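Local coordinates for putative exported protein (Bordetella pertussis Tohama I, PDB 2PFZ) that binds pyroglutamic acid in the periplasm as an extracytoplasmic solute receptor, probably delivering it to a tripartite ATP-independent transporter, at residues W119-F125 against Y179-T185. Numbering follows the deposited sequence.
Sequences WPPQGIF and YMSSGST. With PCA (pyroglutamic acid), chain B.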
ATOM      1  N   TRP A 119       1.485   2.673  -3.869  1.00 13.89           N
ATOM      2  CA  TRP A 119       1.393   1.592  -4.849  1.00 14.69           C
ATOM      3  C   TRP A 119       0.649   2.159  -6.070  1.00 14.75           C
ATOM      4  O   TRP A 119      -0.043   3.173  -5.960  1.00 14.82           O
ATOM      5  CB  TRP A 119       0.549   0.444  -4.276  1.00 15.12           C
ATOM      6  CG  TRP A 119       1.234  -0.446  -3.264  1.00 14.99           C
ATOM      7  CD1 TRP A 119       1.277  -0.274  -1.912  1.00 14.64           C
ATOM      8  CD2 TRP A 119       1.902  -1.667  -3.539  1.00 14.78           C
ATOM      9  NE1 TRP A 119       1.941  -1.320  -1.312  1.00 15.22           N
ATOM     10  CE2 TRP A 119       2.359  -2.186  -2.297  1.00 15.35           C
ATOM     11  CE3 TRP A 119       2.198  -2.363  -4.712  1.00 15.26           C
ATOM     12  CZ2 TRP A 119       3.060  -3.382  -2.204  1.00 15.27           C
ATOM     13  CZ3 TRP A 119       2.903  -3.550  -4.620  1.00 14.16           C
ATOM     14  CH2 TRP A 119       3.317  -4.055  -3.371  1.00 15.70           C
ATOM     15  N   PRO A 120       0.784   1.507  -7.241  1.00 14.79           N
ATOM     16  CA  PRO A 120       0.024   1.940  -8.430  1.00 15.03           C
ATOM     17  C   PRO A 120      -1.508   1.805  -8.292  1.00 15.14           C
ATOM     18  O   PRO A 120      -2.013   1.147  -7.369  1.00 14.74           O
ATOM     19  CB  PRO A 120       0.585   1.053  -9.534  1.00 15.00           C
ATOM     20  CG  PRO A 120       2.005   0.640  -8.976  1.00 14.78           C
ATOM     21  CD  PRO A 120       1.708   0.404  -7.559  1.00 14.63           C
ATOM     22  N   PRO A 121      -2.259   2.482  -9.183  1.00 14.91           N
ATOM     23  CA  PRO A 121      -3.720   2.483  -9.072  1.00 14.77           C
ATOM     24  C   PRO A 121      -4.325   1.092  -9.134  1.00 14.48           C
ATOM     25  O   PRO A 121      -3.891   0.256  -9.935  1.00 15.76           O
ATOM     26  CB  PRO A 121      -4.148   3.330 -10.268  1.00 13.87           C
ATOM     27  CG  PRO A 121      -2.967   4.250 -10.495  1.00 14.49           C
ATOM     28  CD  PRO A 121      -1.806   3.327 -10.314  1.00 14.84           C
ATOM     29  N   GLN A 122      -5.280   0.846  -8.259  1.00 14.38           N
ATOM     30  CA  GLN A 122      -5.754  -0.518  -8.028  1.00 14.60           C
ATOM     31  C   GLN A 122      -6.841  -0.933  -8.979  1.00 15.70           C
ATOM     32  O   GLN A 122      -7.861  -0.247  -9.094  1.00 15.33           O
ATOM     33  CB  GLN A 122      -6.265  -0.662  -6.609  1.00 15.11           C
ATOM     34  CG  GLN A 122      -5.207  -0.220  -5.576  1.00 14.96           C
ATOM     35  CD  GLN A 122      -4.126  -1.248  -5.289  1.00 15.35           C
ATOM     36  OE1 GLN A 122      -2.948  -1.049  -5.622  1.00 17.96           O
ATOM     37  NE2 GLN A 122      -4.496  -2.310  -4.636  1.00 12.01           N
ATOM     38  N   GLY A 123      -6.642  -2.098  -9.604  1.00 16.43           N
ATOM     39  CA  GLY A 123      -7.630  -2.637 -10.534  1.00 16.50           C
ATOM     40  C   GLY A 123      -8.091  -3.994 -10.071  1.00 17.31           C
ATOM     41  O   GLY A 123      -7.654  -4.481  -9.031  1.00 17.43           O
ATOM     42  N   ILE A 124      -8.985  -4.603 -10.838  1.00 17.99           N
ATOM     43  CA  ILE A 124      -9.581  -5.884 -10.471  1.00 17.70           C
ATOM     44  C   ILE A 124      -9.052  -6.934 -11.384  1.00 18.94           C
ATOM     45  O   ILE A 124      -9.249  -6.851 -12.609  1.00 20.17           O
ATOM     46  CB  ILE A 124     -11.122  -5.901 -10.643  1.00 17.68           C
ATOM     47  CG1 ILE A 124     -11.755  -4.633 -10.054  1.00 17.23           C
ATOM     48  CG2 ILE A 124     -11.702  -7.173  -9.976  1.00 18.07           C
ATOM     49  CD1 ILE A 124     -13.210  -4.377 -10.560  1.00 17.05           C
ATOM     50  N   PHE A 125      -8.383  -7.921 -10.792  1.00 19.64           N
ATOM     51  CA  PHE A 125      -7.948  -9.130 -11.495  1.00 19.81           C
ATOM     52  C   PHE A 125      -9.094 -10.137 -11.445  1.00 20.56           C
ATOM     53  O   PHE A 125      -9.517 -10.521 -10.361  1.00 20.48           O
ATOM     54  CB  PHE A 125      -6.727  -9.760 -10.814  1.00 19.84           C
ATOM     55  CG  PHE A 125      -5.456  -8.953 -10.961  1.00 19.78           C
ATOM     56  CD1 PHE A 125      -4.646  -9.093 -12.104  1.00 19.86           C
ATOM     57  CD2 PHE A 125      -5.074  -8.052  -9.964  1.00 19.67           C
ATOM     58  CE1 PHE A 125      -3.445  -8.347 -12.249  1.00 21.12           C
ATOM     59  CE2 PHE A 125      -3.872  -7.293 -10.089  1.00 19.49           C
ATOM     60  CZ  PHE A 125      -3.070  -7.436 -11.233  1.00 19.61           C
ATOM     61  N   TYR A 179      -9.070 -10.691  -7.371  1.00 20.82           N
ATOM     62  CA  TYR A 179      -8.672  -9.728  -6.359  1.00 19.21           C
ATOM     63  C   TYR A 179      -8.452  -8.311  -6.909  1.00 18.85           C
ATOM     64  O   TYR A 179      -8.296  -8.116  -8.103  1.00 18.95           O
ATOM     65  CB  TYR A 179      -7.435 -10.196  -5.583  1.00 19.11           C
ATOM     66  CG  TYR A 179      -6.128 -10.253  -6.321  1.00 18.57           C
ATOM     67  CD1 TYR A 179      -5.816 -11.338  -7.144  1.00 18.32           C
ATOM     68  CD2 TYR A 179      -5.151  -9.256  -6.142  1.00 15.31           C
ATOM     69  CE1 TYR A 179      -4.595 -11.406  -7.806  1.00 17.76           C
ATOM     70  CE2 TYR A 179      -3.942  -9.312  -6.818  1.00 17.63           C
ATOM     71  CZ  TYR A 179      -3.662 -10.397  -7.646  1.00 19.00           C
ATOM     72  OH  TYR A 179      -2.440 -10.493  -8.304  1.00 19.55           O
ATOM     73  N   MET A 180      -8.430  -7.326  -6.016  1.00 18.23           N
ATOM     74  CA  MET A 180      -7.947  -5.995  -6.392  1.00 17.55           C
ATOM     75  C   MET A 180      -6.536  -5.753  -5.883  1.00 18.09           C
ATOM     76  O   MET A 180      -6.205  -6.140  -4.765  1.00 17.76           O
ATOM     77  CB  MET A 180      -8.896  -4.891  -5.973  1.00 17.72           C
ATOM     78  CG  MET A 180     -10.211  -4.927  -6.765  1.00 15.84           C
ATOM     79  SD  MET A 180     -11.341  -3.599  -6.353  1.00 18.04           S
ATOM     80  CE  MET A 180     -10.576  -2.228  -7.213  1.00 16.71           C
ATOM     81  N   SER A 181      -5.702  -5.213  -6.774  1.00 18.11           N
ATOM     82  CA  SER A 181      -4.292  -4.878  -6.506  1.00 17.07           C
ATOM     83  C   SER A 181      -3.743  -4.108  -7.714  1.00 17.52           C
ATOM     84  O   SER A 181      -4.505  -3.674  -8.586  1.00 16.44           O
ATOM     85  CB  SER A 181      -3.442  -6.131  -6.296  1.00 17.70           C
ATOM     86  OG  SER A 181      -2.162  -5.795  -5.774  1.00 16.73           O
ATOM     87  N   SER A 182      -2.415  -3.955  -7.754  1.00 17.04           N
ATOM     88  CA  SER A 182      -1.724  -3.194  -8.776  1.00 17.30           C
ATOM     89  C   SER A 182      -1.236  -4.139  -9.883  1.00 17.57           C
ATOM     90  O   SER A 182      -1.199  -5.352  -9.691  1.00 17.23           O
ATOM     91  CB  SER A 182      -0.533  -2.478  -8.159  1.00 16.84           C
ATOM     92  OG  SER A 182       0.299  -3.400  -7.462  1.00 15.60           O
ATOM     93  N   GLY A 183      -0.894  -3.579 -11.043  1.00 18.63           N
ATOM     94  CA  GLY A 183      -0.198  -4.333 -12.083  1.00 18.88           C
ATOM     95  C   GLY A 183       1.110  -4.901 -11.554  1.00 18.84           C
ATOM     96  O   GLY A 183       1.518  -6.000 -11.953  1.00 19.63           O
ATOM     97  N   SER A 184       1.774  -4.122 -10.694  1.00 18.12           N
ATOM     98  CA  SER A 184       2.993  -4.527  -9.976  1.00 18.10           C
ATOM     99  C   SER A 184       2.848  -5.922  -9.361  1.00 17.32           C
ATOM    100  O   SER A 184       3.556  -6.854  -9.744  1.00 17.27           O
ATOM    101  CB  SER A 184       3.330  -3.493  -8.893  1.00 18.37           C
ATOM    102  OG  SER A 184       4.333  -3.962  -7.989  1.00 19.50           O
ATOM    103  N   THR A 185       1.925  -6.052  -8.421  1.00 17.17           N
ATOM    104  CA  THR A 185       1.633  -7.329  -7.740  1.00 18.05           C
ATOM    105  C   THR A 185       1.201  -8.420  -8.697  1.00 18.75           C
ATOM    106  O   THR A 185       1.671  -9.566  -8.593  1.00 18.96           O
ATOM    107  CB  THR A 185       0.620  -7.151  -6.609  1.00 18.13           C
ATOM    108  OG1 THR A 185       1.209  -6.335  -5.603  1.00 17.41           O
ATOM    109  CG2 THR A 185       0.248  -8.497  -5.993  1.00 18.93           C
TER
HETATM  110  N   PCA B   1      -0.081  -4.835  -3.928  1.00 15.94           N
HETATM  111  CA  PCA B   1      -0.106  -5.188  -2.495  1.00 16.87           C
HETATM  112  CB  PCA B   1      -0.868  -4.139  -1.686  1.00 16.52           C
HETATM  113  CG  PCA B   1      -1.367  -3.114  -2.687  1.00 15.73           C
HETATM  114  CD  PCA B   1      -0.798  -3.583  -3.994  1.00 15.83           C
HETATM  115  OE  PCA B   1      -0.894  -2.934  -5.047  1.00 15.77           O
HETATM  116  C   PCA B   1      -0.865  -6.490  -2.382  1.00 17.64           C
HETATM  117  O   PCA B   1      -0.787  -7.204  -1.373  1.00 17.85           O
HETATM  118  OXT PCA B   1      -1.582  -6.840  -3.333  1.00 17.91           O
HETATM  119  O   HOH W   1      -1.657  -0.875 -11.456  1.00 21.62           O
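Gly-123 and Phe-125 pair antiparallel with Ser-181 and Tyr-179 through four backbone hydrogen bonds, the shortest from Phe-125 N to Tyr-179 O at 2.7 Å; beyond the Gly-123/Ser-181 pair the two segments part around the ligand. The Phe-125 and Tyr-179 side chains run the same way and form an offset stack, centroids 4.7 Å apart and planes at 24°; Phe-125 CD2 lies over the tyrosine face, toward its rim. The Phe-125 edge meets Ser-182 O in plane, CZ to O 3.2 Å, while Tyr-179 OH is hydrogen-bonded to Thr-191. On the other face of the sheet, Ile-124 CG1 packs against Met-180 CG. Water joins Pro-121 O to Gly-183 N at the helix start. Ser-182 N-caps that helix: its OG, set between backbone N and carbonyl carbon (chi1 54°), accepts from Thr-185 N. Ser-182 OG also donates to pyroglutamate OE at 2.7 Å. Ser-181 OG donates to carboxylate oxygen OXT, and Thr-185 OG1 accepts from the lactam N at 2.6 Å; Arg-142 also hydrogen-bonds the ligand. One Trp-119 indole face lies against the lactam, whose carbon CD sits 3.3 Å above the indole plane, toward its rim. Loop, strand and capped helix thus form much of the pyroglutamate pocket of this DctP-family periplasmic binding protein.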